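Local coordinates for CDGSH iron-sulfur domain-containing protein 3, mitochondrial (Homo sapiens, PDB 6AVJ), which binds two [2Fe-2S] clusters as a monomeric mitochondrial NEET protein, can transfer them to apoferredoxins, and contributes to mitochondrial iron homeostasis, at residues I12-V17 against V60-C65. The protein carries 2 engineered substitutions. Sequence-based numbering, arbitrary orientation.
With FES (Fe2/s2 (inorganic) cluster), chain E.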
ATOM      1  N   ILE A  12      -4.735  -5.986  -3.101  1.00 10.79           N
ATOM      2  CA  ILE A  12      -4.784  -7.255  -2.396  1.00 11.33           C
ATOM      3  C   ILE A  12      -5.971  -7.234  -1.437  1.00 17.52           C
ATOM      4  O   ILE A  12      -6.130  -6.307  -0.633  1.00 12.96           O
ATOM      5  CB  ILE A  12      -3.465  -7.577  -1.663  1.00 13.20           C
ATOM      6  CG1 ILE A  12      -2.379  -7.813  -2.701  1.00 14.40           C
ATOM      7  CG2 ILE A  12      -3.611  -8.841  -0.841  1.00 15.62           C
ATOM      8  CD1 ILE A  12      -0.967  -7.737  -2.123  1.00 14.94           C
ATOM      9  N   LYS A  13      -6.809  -8.244  -1.542  1.00 14.15           N
ATOM     10  CA  LYS A  13      -7.949  -8.363  -0.643  1.00 15.70           C
ATOM     11  C   LYS A  13      -7.477  -8.975   0.657  1.00 14.30           C
ATOM     12  O   LYS A  13      -6.740  -9.959   0.644  1.00 17.26           O
ATOM     13  CB  LYS A  13      -9.045  -9.236  -1.269  1.00 21.33           C
ATOM     14  CG  LYS A  13      -9.618  -8.702  -2.538  1.00 22.24           C
ATOM     15  CD  LYS A  13     -10.950  -9.368  -2.873  1.00 32.32           C
ATOM     16  CE  LYS A  13     -11.407  -9.062  -4.310  1.00 47.67           C
ATOM     17  NZ  LYS A  13     -10.838 -10.006  -5.356  1.00 52.14           N
ATOM     18  N   VAL A  14      -7.899  -8.397   1.787  1.00 13.52           N
ATOM     19  CA  VAL A  14      -7.480  -8.881   3.097  1.00 11.01           C
ATOM     20  C   VAL A  14      -8.696  -8.871   4.018  1.00 13.21           C
ATOM     21  O   VAL A  14      -9.543  -7.959   3.970  1.00 10.59           O
ATOM     22  CB  VAL A  14      -6.333  -8.040   3.719  1.00 19.06           C
ATOM     23  CG1 VAL A  14      -5.145  -7.985   2.845  1.00 20.52           C
ATOM     24  CG2 VAL A  14      -6.759  -6.679   3.933  1.00 22.07           C
ATOM     25  N   GLU A  15      -8.770  -9.887   4.863  1.00 14.54           N
ATOM     26  CA  GLU A  15      -9.806  -9.934   5.895  1.00 12.35           C
ATOM     27  C   GLU A  15      -9.263  -9.158   7.086  1.00 16.46           C
ATOM     28  O   GLU A  15      -8.380  -9.647   7.799  1.00 22.12           O
ATOM     29  CB  GLU A  15     -10.165 -11.377   6.261  1.00 15.31           C
ATOM     30  CG  GLU A  15     -11.275 -11.365   7.292  1.00 16.43           C
ATOM     31  CD  GLU A  15     -11.837 -12.737   7.621  1.00 26.22           C
ATOM     32  OE1 GLU A  15     -11.792 -13.633   6.775  1.00 26.08           O
ATOM     33  OE2 GLU A  15     -12.350 -12.872   8.731  1.00 26.31           O
ATOM     34  N   LEU A  16      -9.759  -7.942   7.283  1.00 13.47           N
ATOM     35  CA  LEU A  16      -9.464  -7.178   8.507  1.00 15.13           C
ATOM     36  C   LEU A  16     -10.254  -7.702   9.698  1.00 13.73           C
ATOM     37  O   LEU A  16     -11.409  -8.089   9.554  1.00 17.25           O
ATOM     38  CB  LEU A  16      -9.808  -5.710   8.346  1.00 15.13           C
ATOM     39  CG  LEU A  16      -9.090  -4.979   7.219  1.00 16.89           C
ATOM     40  CD1 LEU A  16      -9.463  -3.469   7.242  1.00 23.02           C
ATOM     41  CD2 LEU A  16      -7.648  -5.197   7.267  1.00 18.04           C
ATOM     42  N   VAL A  17      -9.627  -7.672  10.871  1.00 15.06           N
ATOM     43  CA  VAL A  17     -10.186  -8.175  12.138  1.00 13.29           C
ATOM     44  C   VAL A  17     -10.412  -6.979  13.057  1.00 15.65           C
ATOM     45  O   VAL A  17      -9.471  -6.208  13.321  1.00 16.31           O
ATOM     46  CB  VAL A  17      -9.242  -9.197  12.785  1.00 17.55           C
ATOM     47  CG1 VAL A  17      -9.708  -9.523  14.247  1.00 16.59           C
ATOM     48  CG2 VAL A  17      -9.138 -10.460  11.916  1.00 20.25           C
ATOM     49  N   VAL A  60     -11.527  -6.176   2.789  1.00 12.44           N
ATOM     50  CA  VAL A  60     -11.270  -4.900   2.132  1.00 13.90           C
ATOM     51  C   VAL A  60     -10.238  -5.147   1.036  1.00 16.53           C
ATOM     52  O   VAL A  60      -9.597  -6.189   0.983  1.00 14.61           O
ATOM     53  CB  VAL A  60     -10.755  -3.822   3.089  1.00 11.69           C
ATOM     54  CG1 VAL A  60     -11.751  -3.603   4.231  1.00 13.43           C
ATOM     55  CG2 VAL A  60      -9.400  -4.210   3.608  1.00 12.91           C
ATOM     56  N   ALA A  61     -10.069  -4.161   0.186  1.00 10.14           N
ATOM     57  CA  ALA A  61      -9.022  -4.196  -0.854  1.00 11.72           C
ATOM     58  C   ALA A  61      -8.025  -3.087  -0.550  1.00  9.08           C
ATOM     59  O   ALA A  61      -8.401  -1.911  -0.536  1.00 10.40           O
ATOM     60  CB  ALA A  61      -9.623  -4.005  -2.236  1.00 17.43           C
ATOM     61  N   LEU A  62      -6.785  -3.459  -0.225  1.00 12.61           N
ATOM     62  CA  LEU A  62      -5.743  -2.482   0.103  1.00 12.19           C
ATOM     63  C   LEU A  62      -4.864  -2.163  -1.103  1.00 11.35           C
ATOM     64  O   LEU A  62      -4.532  -3.033  -1.903  1.00 10.93           O
ATOM     65  CB  LEU A  62      -4.878  -2.977   1.273  1.00  9.30           C
ATOM     66  CG  LEU A  62      -5.692  -3.115   2.594  1.00  9.04           C
ATOM     67  CD1 LEU A  62      -4.897  -3.600   3.751  1.00 10.71           C
ATOM     68  CD2 LEU A  62      -6.495  -1.869   2.918  1.00 13.91           C
ATOM     69  N   CYS A  63      -4.446  -0.907  -1.192  1.00 10.24           N
ATOM     70  CA  CYS A  63      -3.764  -0.414  -2.378  1.00  9.05           C
ATOM     71  C   CYS A  63      -2.310  -0.875  -2.389  1.00  8.49           C
ATOM     72  O   CYS A  63      -1.587  -0.776  -1.370  1.00  9.00           O
ATOM     73  CB  CYS A  63      -3.850   1.120  -2.402  1.00  8.37           C
ATOM     74  SG  CYS A  63      -2.875   1.894  -3.690  1.00  7.89           S
ATOM     75  N   THR A  64      -1.894  -1.383  -3.544  1.00  7.90           N
ATOM     76  CA  THR A  64      -0.527  -1.808  -3.809  1.00 13.65           C
ATOM     77  C   THR A  64       0.192  -0.905  -4.813  1.00 13.47           C
ATOM     78  O   THR A  64       1.426  -0.850  -4.800  1.00 12.04           O
ATOM     79  CB  THR A  64      -0.517  -3.237  -4.370  1.00 11.26           C
ATOM     80  OG1 THR A  64      -1.352  -3.252  -5.539  1.00 11.15           O
ATOM     81  CG2 THR A  64      -1.032  -4.263  -3.367  1.00 10.52           C
ATOM     82  N   CYS A  65      -0.539  -0.234  -5.706  1.00  9.76           N
ATOM     83  CA  CYS A  65       0.114   0.713  -6.643  1.00  9.85           C
ATOM     84  C   CYS A  65       0.611   1.976  -5.961  1.00 10.36           C
ATOM     85  O   CYS A  65       1.454   2.692  -6.538  1.00  9.90           O
ATOM     86  CB  CYS A  65      -0.828   1.097  -7.768  1.00  8.85           C
ATOM     87  SG  CYS A  65      -2.197   2.259  -7.263  1.00  9.41           S
TER
HETATM   88 FE1  FES E 202      -6.115   0.138  -6.548  1.00 10.84          FE
HETATM   89 FE2  FES E 202      -3.764   1.360  -5.729  1.00 10.85          FE
HETATM   90  S1  FES E 202      -4.168  -0.808  -6.019  1.00 10.82           S
HETATM   91  S2  FES E 202      -5.722   2.278  -6.179  1.00 10.04           S
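V14 and V60 face each other as a hydrogen-bonded pair of a two-stranded antiparallel sheet, and their side chains meet methyl to methyl, CG2 of V14 lying 3.6 Å from CG2 of V60. The same CG2 of V14 also reaches CD1 of L62, because chi1 of -57° wedges this methyl between the backbone N and the carbonyl carbon, turned to the partner strand. A beta-branched valine suits an extended strand, and here its CG2 alone serves two neighbours. L62, extended at chi2, crosses V14 at about a right angle and carries the apolar face onward to P34, F35 and Y73. At the other end, L16 crosses V60 equally steeply, its CG 3.7 Å from CG2 of V60 and its CD1 branch touching both V60 methyls. With only an alanine at L16, those methyls would probably lose this apolar cover and a gap would open beside them.

In the backbone, I12 and L62 exchange two hydrogen bonds, as do V14 and V60, with V14 N 2.9 Å from V60 O. K13 and A61 form the non-hydrogen-bonded pair between them on the other face; the small A61, backbone-bonded to C74, lies close to that cluster ligand. Beyond the strand, I12 crosses T64 at about a right angle, CD1 3.7 Å from the apolar branch CG2, which leaves T64 OG1 for the carbonyl of T10. C63 and C65 flank that threonine and bind one iron through SG, at 2.3 Å from C63 SG to FE2. Apolar packing and paired backbone bonds thus tie the N-terminal strand to the chain that delivers two cysteine thiolates to the second [2Fe-2S] cluster.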